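Side-chain contacts in trigger factor (PDB 2NSC), which probably acts as a ribosome-associated chaperone that keeps new polypeptides open for folding and export, and isomerises peptidyl-prolyl bonds: residues Arg33-Arg38 / Glu60-Tyr65; Tyr17-Glu22 / Met71-Asp76. All coordinates share one frame; numbering follows the deposited sequence.

Contact 1: Arg33-Arg38 / Glu60-Tyr65; sequences RYLNQR and EEFQEY
The carbonyl O of Tyr34, a residue whose ring reaches Tyr65 across the contact, takes two weak bonds late in helix 21-36. Gln37 N approaches Tyr34 O to 3.4 Å, and Arg38 NH1 comes to the same carbonyl. Arg38 NH1 also bonds weakly to Gln37 OE1, which lies at the guanidinium edge and in its plane. Tyr34 CE1 lies over the centre of that guanidinium, 3.2 Å from Arg38 CZ, so the arginine spans both the carbonyl and the ring of one residue. Tyr34 holds CG opposite its backbone N (chi1 175°), and the ring reaches out to Tyr65. Tyr34 CE2 meets Tyr65 CE1 at 3.6 Å; the two ring planes are inclined at 40°, in an oblique aromatic pair.

This is the crossing of helix 21-36 with helix 62-71 in the N-terminal, ribosome-binding domain of trigger factor. Asn36 OD1 accepts a bond from Ile49 N, tying this part of helix 21-36 to the far side of the loop that carries the Gly-Phe-Arg-Lys signature.

Leu35 divides its two methyls between the aromatic rings of helix 62-71. CD2 sits over one face of Tyr65, displaced toward the rim, as a CH-pi contact 4.2 Å from the ring centroid. Leu35 CD1 turns to Phe62, meeting its CE1 at 4.1 Å. Leu35 and Phe62 are buried: Leu54 and Leu58 of helix 51-58 also pack on Leu35, while Phe62 lies against Glu28, Ala31 and Val32 of helix 21-36.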
ATOM      1  N   ARG A  33       6.414   9.863   7.047  1.00 21.15           N
ATOM      2  CA  ARG A  33       5.959  11.036   7.793  1.00 21.77           C
ATOM      3  C   ARG A  33       5.297  10.632   9.115  1.00 21.51           C
ATOM      4  O   ARG A  33       5.586  11.191  10.164  1.00 21.28           O
ATOM      5  CB  ARG A  33       4.957  11.798   6.918  1.00 21.45           C
ATOM      6  CG  ARG A  33       4.691  13.248   7.281  1.00 23.36           C
ATOM      7  CD  ARG A  33       3.939  13.919   6.117  1.00 22.86           C
ATOM      8  NE  ARG A  33       4.814  13.936   4.960  1.00 22.89           N
ATOM      9  CZ  ARG A  33       4.458  13.706   3.704  1.00 22.51           C
ATOM     10  NH1 ARG A  33       3.196  13.423   3.370  1.00 20.30           N
ATOM     11  NH2 ARG A  33       5.402  13.760   2.774  1.00 22.40           N
ATOM     12  N   TYR A  34       4.402   9.652   9.042  1.00 21.57           N
ATOM     13  CA  TYR A  34       3.633   9.204  10.196  1.00 21.39           C
ATOM     14  C   TYR A  34       4.548   8.572  11.246  1.00 21.14           C
ATOM     15  O   TYR A  34       4.426   8.835  12.440  1.00 20.78           O
ATOM     16  CB  TYR A  34       2.595   8.182   9.717  1.00 21.33           C
ATOM     17  CG  TYR A  34       1.803   7.538  10.820  1.00 21.88           C
ATOM     18  CD1 TYR A  34       0.640   8.143  11.314  1.00 22.60           C
ATOM     19  CD2 TYR A  34       2.179   6.307  11.345  1.00 21.40           C
ATOM     20  CE1 TYR A  34      -0.111   7.548  12.335  1.00 22.31           C
ATOM     21  CE2 TYR A  34       1.429   5.706  12.361  1.00 22.20           C
ATOM     22  CZ  TYR A  34       0.294   6.337  12.853  1.00 21.68           C
ATOM     23  OH  TYR A  34      -0.444   5.751  13.863  1.00 23.68           O
ATOM     24  N   LEU A  35       5.459   7.721  10.781  1.00 21.40           N
ATOM     25  CA  LEU A  35       6.375   7.006  11.654  1.00 21.04           C
ATOM     26  C   LEU A  35       7.369   7.941  12.332  1.00 22.00           C
ATOM     27  O   LEU A  35       7.712   7.722  13.495  1.00 21.99           O
ATOM     28  CB  LEU A  35       7.108   5.928  10.876  1.00 20.79           C
ATOM     29  CG  LEU A  35       6.203   4.727  10.567  1.00 20.31           C
ATOM     30  CD1 LEU A  35       6.808   3.849   9.477  1.00 19.50           C
ATOM     31  CD2 LEU A  35       5.907   3.910  11.838  1.00 18.59           C
ATOM     32  N   ASN A  36       7.811   8.978  11.617  1.00 22.26           N
ATOM     33  CA  ASN A  36       8.806   9.915  12.137  1.00 23.49           C
ATOM     34  C   ASN A  36       8.242  10.885  13.156  1.00 24.59           C
ATOM     35  O   ASN A  36       9.000  11.521  13.899  1.00 25.76           O
ATOM     36  CB  ASN A  36       9.484  10.684  11.003  1.00 23.34           C
ATOM     37  CG  ASN A  36      10.818  10.086  10.607  1.00 22.71           C
ATOM     38  OD1 ASN A  36      11.672   9.856  11.461  1.00 21.82           O
ATOM     39  ND2 ASN A  36      11.014   9.849   9.301  1.00 20.07           N
ATOM     40  N   GLN A  37       6.918  10.989  13.207  1.00 25.31           N
ATOM     41  CA  GLN A  37       6.242  11.754  14.249  1.00 26.50           C
ATOM     42  C   GLN A  37       6.073  10.937  15.544  1.00 26.54           C
ATOM     43  O   GLN A  37       5.732  11.495  16.586  1.00 26.82           O
ATOM     44  CB  GLN A  37       4.851  12.195  13.781  1.00 26.17           C
ATOM     45  CG  GLN A  37       4.792  13.173  12.605  1.00 27.61           C
ATOM     46  CD  GLN A  37       3.469  13.040  11.823  1.00 28.28           C
ATOM     47  OE1 GLN A  37       2.689  12.100  12.045  1.00 31.11           O
ATOM     48  NE2 GLN A  37       3.214  13.973  10.915  1.00 29.37           N
ATOM     49  N   ARG A  38       6.307   9.629  15.477  1.00 26.72           N
ATOM     50  CA  ARG A  38       5.903   8.709  16.541  1.00 27.19           C
ATOM     51  C   ARG A  38       6.974   7.791  17.075  1.00 27.12           C
ATOM     52  O   ARG A  38       6.797   7.213  18.142  1.00 26.99           O
ATOM     53  CB  ARG A  38       4.764   7.827  16.060  1.00 27.24           C
ATOM     54  CG  ARG A  38       3.453   8.528  16.011  1.00 29.86           C
ATOM     55  CD  ARG A  38       2.357   7.639  15.435  1.00 30.86           C
ATOM     56  NE  ARG A  38       1.060   8.321  15.500  1.00 32.48           N
ATOM     57  CZ  ARG A  38       0.743   9.410  14.794  1.00 32.48           C
ATOM     58  NH1 ARG A  38       1.620   9.966  13.955  1.00 28.87           N
ATOM     59  NH2 ARG A  38      -0.468   9.941  14.925  1.00 34.00           N
ATOM     60  N   GLU A  60       8.477  -6.282   6.367  1.00 34.55           N
ATOM     61  CA  GLU A  60       7.149  -6.474   5.758  1.00 33.91           C
ATOM     62  C   GLU A  60       6.037  -5.690   6.456  1.00 32.96           C
ATOM     63  O   GLU A  60       4.957  -5.528   5.901  1.00 32.79           O
ATOM     64  CB  GLU A  60       6.791  -7.965   5.646  1.00 33.89           C
ATOM     65  CG  GLU A  60       7.842  -8.793   4.886  1.00 34.58           C
ATOM     66  CD  GLU A  60       7.319 -10.131   4.374  1.00 34.92           C
ATOM     67  OE1 GLU A  60       6.866 -10.963   5.195  1.00 35.86           O
ATOM     68  OE2 GLU A  60       7.382 -10.359   3.142  1.00 36.03           O
ATOM     69  N   GLU A  61       6.314  -5.198   7.662  1.00 31.79           N
ATOM     70  CA  GLU A  61       5.365  -4.374   8.400  1.00 31.36           C
ATOM     71  C   GLU A  61       5.220  -2.975   7.802  1.00 29.40           C
ATOM     72  O   GLU A  61       4.190  -2.333   7.996  1.00 28.91           O
ATOM     73  CB  GLU A  61       5.767  -4.267   9.874  1.00 31.07           C
ATOM     74  CG  GLU A  61       4.578  -4.123  10.820  1.00 34.09           C
ATOM     75  CD  GLU A  61       4.947  -3.701  12.253  1.00 34.72           C
ATOM     76  OE1 GLU A  61       6.057  -4.056  12.745  1.00 37.87           O
ATOM     77  OE2 GLU A  61       4.107  -2.997  12.886  1.00 38.48           O
ATOM     78  N   PHE A  62       6.242  -2.503   7.081  1.00 27.49           N
ATOM     79  CA  PHE A  62       6.184  -1.181   6.464  1.00 25.98           C
ATOM     80  C   PHE A  62       5.051  -1.112   5.450  1.00 25.86           C
ATOM     81  O   PHE A  62       4.387  -0.081   5.345  1.00 25.83           O
ATOM     82  CB  PHE A  62       7.509  -0.768   5.809  1.00 25.14           C
ATOM     83  CG  PHE A  62       7.493   0.647   5.259  1.00 24.40           C
ATOM     84  CD1 PHE A  62       7.837   1.736   6.081  1.00 23.75           C
ATOM     85  CD2 PHE A  62       7.118   0.895   3.936  1.00 20.81           C
ATOM     86  CE1 PHE A  62       7.807   3.045   5.610  1.00 22.31           C
ATOM     87  CE2 PHE A  62       7.080   2.211   3.440  1.00 22.16           C
ATOM     88  CZ  PHE A  62       7.430   3.294   4.276  1.00 22.01           C
ATOM     89  N   GLN A  63       4.839  -2.212   4.720  1.00 25.09           N
ATOM     90  CA  GLN A  63       3.755  -2.343   3.744  1.00 24.99           C
ATOM     91  C   GLN A  63       2.380  -2.121   4.357  1.00 23.91           C
ATOM     92  O   GLN A  63       1.483  -1.610   3.695  1.00 23.33           O
ATOM     93  CB  GLN A  63       3.715  -3.755   3.147  1.00 24.92           C
ATOM     94  CG  GLN A  63       4.869  -4.194   2.309  1.00 26.01           C
ATOM     95  CD  GLN A  63       4.576  -5.531   1.645  1.00 27.30           C
ATOM     96  OE1 GLN A  63       3.462  -6.085   1.764  1.00 28.99           O
ATOM     97  NE2 GLN A  63       5.560  -6.050   0.914  1.00 31.39           N
ATOM     98  N   GLU A  64       2.201  -2.578   5.600  1.00 23.12           N
ATOM     99  CA  GLU A  64       0.928  -2.426   6.306  1.00 22.50           C
ATOM    100  C   GLU A  64       0.572  -0.952   6.448  1.00 21.51           C
ATOM    101  O   GLU A  64      -0.580  -0.566   6.225  1.00 21.41           O
ATOM    102  CB  GLU A  64       0.990  -3.085   7.684  1.00 22.63           C
ATOM    103  CG  GLU A  64       1.182  -4.601   7.630  1.00 25.36           C
ATOM    104  CD  GLU A  64       0.161  -5.306   6.714  1.00 29.95           C
ATOM    105  OE1 GLU A  64      -1.059  -4.995   6.775  1.00 29.84           O
ATOM    106  OE2 GLU A  64       0.595  -6.186   5.932  1.00 31.91           O
ATOM    107  N   TYR A  65       1.570  -0.141   6.807  1.00 20.38           N
ATOM    108  CA  TYR A  65       1.402   1.311   6.916  1.00 19.90           C
ATOM    109  C   TYR A  65       1.144   1.927   5.550  1.00 19.23           C
ATOM    110  O   TYR A  65       0.290   2.810   5.402  1.00 18.65           O
ATOM    111  CB  TYR A  65       2.622   1.954   7.599  1.00 20.09           C
ATOM    112  CG  TYR A  65       2.635   1.784   9.111  1.00 19.92           C
ATOM    113  CD1 TYR A  65       1.665   2.417   9.914  1.00 19.75           C
ATOM    114  CD2 TYR A  65       3.600   0.974   9.748  1.00 20.28           C
ATOM    115  CE1 TYR A  65       1.658   2.274  11.323  1.00 18.97           C
ATOM    116  CE2 TYR A  65       3.585   0.811  11.178  1.00 19.75           C
ATOM    117  CZ  TYR A  65       2.615   1.474  11.945  1.00 19.24           C
ATOM    118  OH  TYR A  65       2.580   1.351  13.324  1.00 19.63           O
TER

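Contact 2: Tyr17-Glu22 / Met71-Asp76; sequences YVFGAE and MDLIPD
The link from strand 12-18 of the N-terminal beta hairpin to helix 21-36 brings Tyr17 and Phe19 against a type I turn, Met71 to Ile74, that leads into helix 74-77. Ile74 lies over one face of the Tyr17 ring. Its CG1 stands above the ring centre, and its branch methyl CG2 moves out toward the phenol end, 3.7 Å from Tyr17 CZ. With CG2 opposite the backbone N and CG1 beside it (chi1 -60°), both branches reach the same ring. Beyond the ring, Tyr17 OH is hydrogen-bonded to Thr77 OG1, which also bonds to Ile74 O. Were Tyr17 an alanine, Ile74 would probably lose the flat surface beneath both branches, and Thr77 OG1 its phenol partner. Phe19 works differently: Ile74 CG1 meets its edge, 4.3 Å from Phe19 CZ, while Leu73 CD1 approaches Phe19 CE1 obliquely at 3.9 Å. Phe19 and Leu73 run past each other in opposite directions, and Met1 touches both. Ile74 N bonding to Met71 O closes the turn. Aliphatic residues of the turn between helices 62-71 and 74-77, laid on aromatics from the end of a hairpin strand and the loop after it, join the sheet to the helices of this alpha+beta N-terminal domain.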
ATOM      1  N   TYR A  17     -10.040  -1.876  -5.650  1.00 18.46           N
ATOM      2  CA  TYR A  17      -9.196  -0.728  -5.986  1.00 18.12           C
ATOM      3  C   TYR A  17      -7.785  -1.223  -6.247  1.00 18.59           C
ATOM      4  O   TYR A  17      -7.212  -1.898  -5.413  1.00 19.02           O
ATOM      5  CB  TYR A  17      -9.188   0.288  -4.834  1.00 17.61           C
ATOM      6  CG  TYR A  17     -10.462   1.083  -4.710  1.00 18.33           C
ATOM      7  CD1 TYR A  17     -10.529   2.394  -5.203  1.00 20.97           C
ATOM      8  CD2 TYR A  17     -11.617   0.526  -4.145  1.00 17.32           C
ATOM      9  CE1 TYR A  17     -11.711   3.156  -5.110  1.00 20.45           C
ATOM     10  CE2 TYR A  17     -12.823   1.266  -4.049  1.00 18.29           C
ATOM     11  CZ  TYR A  17     -12.855   2.584  -4.535  1.00 20.00           C
ATOM     12  OH  TYR A  17     -13.987   3.341  -4.449  1.00 18.94           O
ATOM     13  N   VAL A  18      -7.241  -0.897  -7.415  1.00 18.61           N
ATOM     14  CA  VAL A  18      -5.856  -1.214  -7.776  1.00 18.66           C
ATOM     15  C   VAL A  18      -5.092   0.107  -7.891  1.00 18.93           C
ATOM     16  O   VAL A  18      -5.484   1.001  -8.650  1.00 18.53           O
ATOM     17  CB  VAL A  18      -5.796  -1.986  -9.116  1.00 18.77           C
ATOM     18  CG1 VAL A  18      -4.343  -2.235  -9.557  1.00 18.46           C
ATOM     19  CG2 VAL A  18      -6.551  -3.314  -9.001  1.00 19.15           C
ATOM     20  N   PHE A  19      -4.005   0.216  -7.137  1.00 19.03           N
ATOM     21  CA  PHE A  19      -3.271   1.461  -7.016  1.00 19.02           C
ATOM     22  C   PHE A  19      -2.019   1.431  -7.879  1.00 20.20           C
ATOM     23  O   PHE A  19      -1.337   0.408  -7.963  1.00 19.82           O
ATOM     24  CB  PHE A  19      -2.918   1.747  -5.551  1.00 17.58           C
ATOM     25  CG  PHE A  19      -4.117   1.827  -4.650  1.00 16.94           C
ATOM     26  CD1 PHE A  19      -4.824   3.014  -4.522  1.00 15.31           C
ATOM     27  CD2 PHE A  19      -4.574   0.699  -3.962  1.00 13.78           C
ATOM     28  CE1 PHE A  19      -5.958   3.087  -3.691  1.00 14.79           C
ATOM     29  CE2 PHE A  19      -5.687   0.771  -3.133  1.00 15.92           C
ATOM     30  CZ  PHE A  19      -6.396   1.970  -3.004  1.00 14.12           C
ATOM     31  N   GLY A  20      -1.730   2.572  -8.507  1.00 20.97           N
ATOM     32  CA  GLY A  20      -0.595   2.704  -9.397  1.00 22.66           C
ATOM     33  C   GLY A  20       0.683   3.069  -8.665  1.00 23.44           C
ATOM     34  O   GLY A  20       0.655   3.379  -7.477  1.00 23.36           O
ATOM     35  N   ALA A  21       1.800   3.033  -9.383  1.00 23.51           N
ATOM     36  CA  ALA A  21       3.116   3.323  -8.814  1.00 23.92           C
ATOM     37  C   ALA A  21       3.226   4.703  -8.125  1.00 23.96           C
ATOM     38  O   ALA A  21       3.931   4.844  -7.120  1.00 23.81           O
ATOM     39  CB  ALA A  21       4.203   3.175  -9.903  1.00 24.51           C
ATOM     40  N   GLU A  22       2.545   5.711  -8.657  1.00 23.90           N
ATOM     41  CA  GLU A  22       2.652   7.062  -8.101  1.00 24.08           C
ATOM     42  C   GLU A  22       1.956   7.172  -6.735  1.00 23.14           C
ATOM     43  O   GLU A  22       2.496   7.769  -5.803  1.00 22.84           O
ATOM     44  CB  GLU A  22       2.103   8.092  -9.089  1.00 24.82           C
ATOM     45  CG  GLU A  22       2.083   9.539  -8.575  1.00 29.61           C
ATOM     46  CD  GLU A  22       3.446  10.046  -8.067  1.00 34.18           C
ATOM     47  OE1 GLU A  22       4.407  10.147  -8.878  1.00 36.24           O
ATOM     48  OE2 GLU A  22       3.545  10.368  -6.853  1.00 36.04           O
ATOM     49  N   MET A  71      -5.595   3.100   1.660  1.00 28.22           N
ATOM     50  CA  MET A  71      -6.991   2.974   2.058  1.00 32.17           C
ATOM     51  C   MET A  71      -7.651   4.338   2.190  1.00 32.78           C
ATOM     52  O   MET A  71      -8.839   4.474   1.929  1.00 34.10           O
ATOM     53  CB  MET A  71      -7.113   2.197   3.377  1.00 31.96           C
ATOM     54  CG  MET A  71      -7.373   0.706   3.223  1.00 32.97           C
ATOM     55  SD  MET A  71      -7.196  -0.250   4.781  1.00 37.18           S
ATOM     56  CE  MET A  71      -8.050   0.764   6.005  1.00 37.57           C
ATOM     57  N   ASP A  72      -6.871   5.355   2.553  1.00 33.67           N
ATOM     58  CA  ASP A  72      -7.394   6.716   2.730  1.00 33.91           C
ATOM     59  C   ASP A  72      -7.753   7.425   1.422  1.00 32.99           C
ATOM     60  O   ASP A  72      -8.199   8.569   1.441  1.00 32.57           O
ATOM     61  CB  ASP A  72      -6.387   7.601   3.499  1.00 34.93           C
ATOM     62  CG  ASP A  72      -6.169   7.153   4.944  1.00 37.20           C
ATOM     63  OD1 ASP A  72      -6.954   6.312   5.455  1.00 40.85           O
ATOM     64  OD2 ASP A  72      -5.212   7.669   5.579  1.00 40.32           O
ATOM     65  N   LEU A  73      -7.522   6.774   0.289  1.00 31.59           N
ATOM     66  CA  LEU A  73      -7.858   7.384  -0.984  1.00 30.54           C
ATOM     67  C   LEU A  73      -9.283   7.023  -1.354  1.00 30.19           C
ATOM     68  O   LEU A  73      -9.918   7.694  -2.174  1.00 30.08           O
ATOM     69  CB  LEU A  73      -6.903   6.921  -2.083  1.00 30.24           C
ATOM     70  CG  LEU A  73      -5.456   7.410  -2.023  1.00 30.01           C
ATOM     71  CD1 LEU A  73      -4.640   6.745  -3.111  1.00 27.53           C
ATOM     72  CD2 LEU A  73      -5.369   8.959  -2.121  1.00 30.59           C
ATOM     73  N   ILE A  74      -9.776   5.967  -0.722  1.00 29.89           N
ATOM     74  CA  ILE A  74     -11.024   5.349  -1.115  1.00 29.81           C
ATOM     75  C   ILE A  74     -12.254   6.231  -0.857  1.00 30.48           C
ATOM     76  O   ILE A  74     -12.954   6.544  -1.806  1.00 30.32           O
ATOM     77  CB  ILE A  74     -11.179   3.937  -0.537  1.00 29.45           C
ATOM     78  CG1 ILE A  74     -10.019   3.064  -1.036  1.00 28.41           C
ATOM     79  CG2 ILE A  74     -12.560   3.342  -0.940  1.00 28.58           C
ATOM     80  CD1 ILE A  74     -10.028   1.651  -0.510  1.00 25.11           C
ATOM     81  N   PRO A  75     -12.495   6.658   0.411  1.00 30.98           N
ATOM     82  CA  PRO A  75     -13.693   7.446   0.722  1.00 31.61           C
ATOM     83  C   PRO A  75     -14.002   8.568  -0.255  1.00 31.68           C
ATOM     84  O   PRO A  75     -15.166   8.802  -0.580  1.00 32.03           O
ATOM     85  CB  PRO A  75     -13.380   8.011   2.113  1.00 31.76           C
ATOM     86  CG  PRO A  75     -12.580   6.914   2.745  1.00 31.66           C
ATOM     87  CD  PRO A  75     -11.685   6.429   1.626  1.00 31.00           C
ATOM     88  N   ASP A  76     -12.975   9.240  -0.744  1.00 31.90           N
ATOM     89  CA  ASP A  76     -13.175  10.363  -1.635  1.00 32.07           C
ATOM     90  C   ASP A  76     -13.748   9.920  -2.987  1.00 31.57           C
ATOM     91  O   ASP A  76     -14.476  10.687  -3.646  1.00 31.59           O
ATOM     92  CB  ASP A  76     -11.861  11.111  -1.818  1.00 33.20           C
ATOM     93  CG  ASP A  76     -12.055  12.467  -2.432  1.00 35.81           C
ATOM     94  OD1 ASP A  76     -12.250  12.519  -3.665  1.00 40.50           O
ATOM     95  OD2 ASP A  76     -12.023  13.474  -1.685  1.00 37.30           O
TER

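Contact 1 and contact 2 lie about 17 Å apart between centres, contact 1 on the later part of helix 21-36, contact 2 just before its start, and do not touch. Contact 1 is partly buried and helix against helix, with Leu35 and Phe62 in the interior; contact 2 is a surface contact joining a strand end to a turn. Both are apolar across the interface and rely on an aliphatic branch over a tyrosine face, but the polar fringe differs: in contact 1 Arg38 folds back over Tyr34, in contact 2 a tyrosine hydroxyl bonds to a threonine. Contact 1 is nested within the loop that contact 2 closes, and helix 62-71 runs from one to the other.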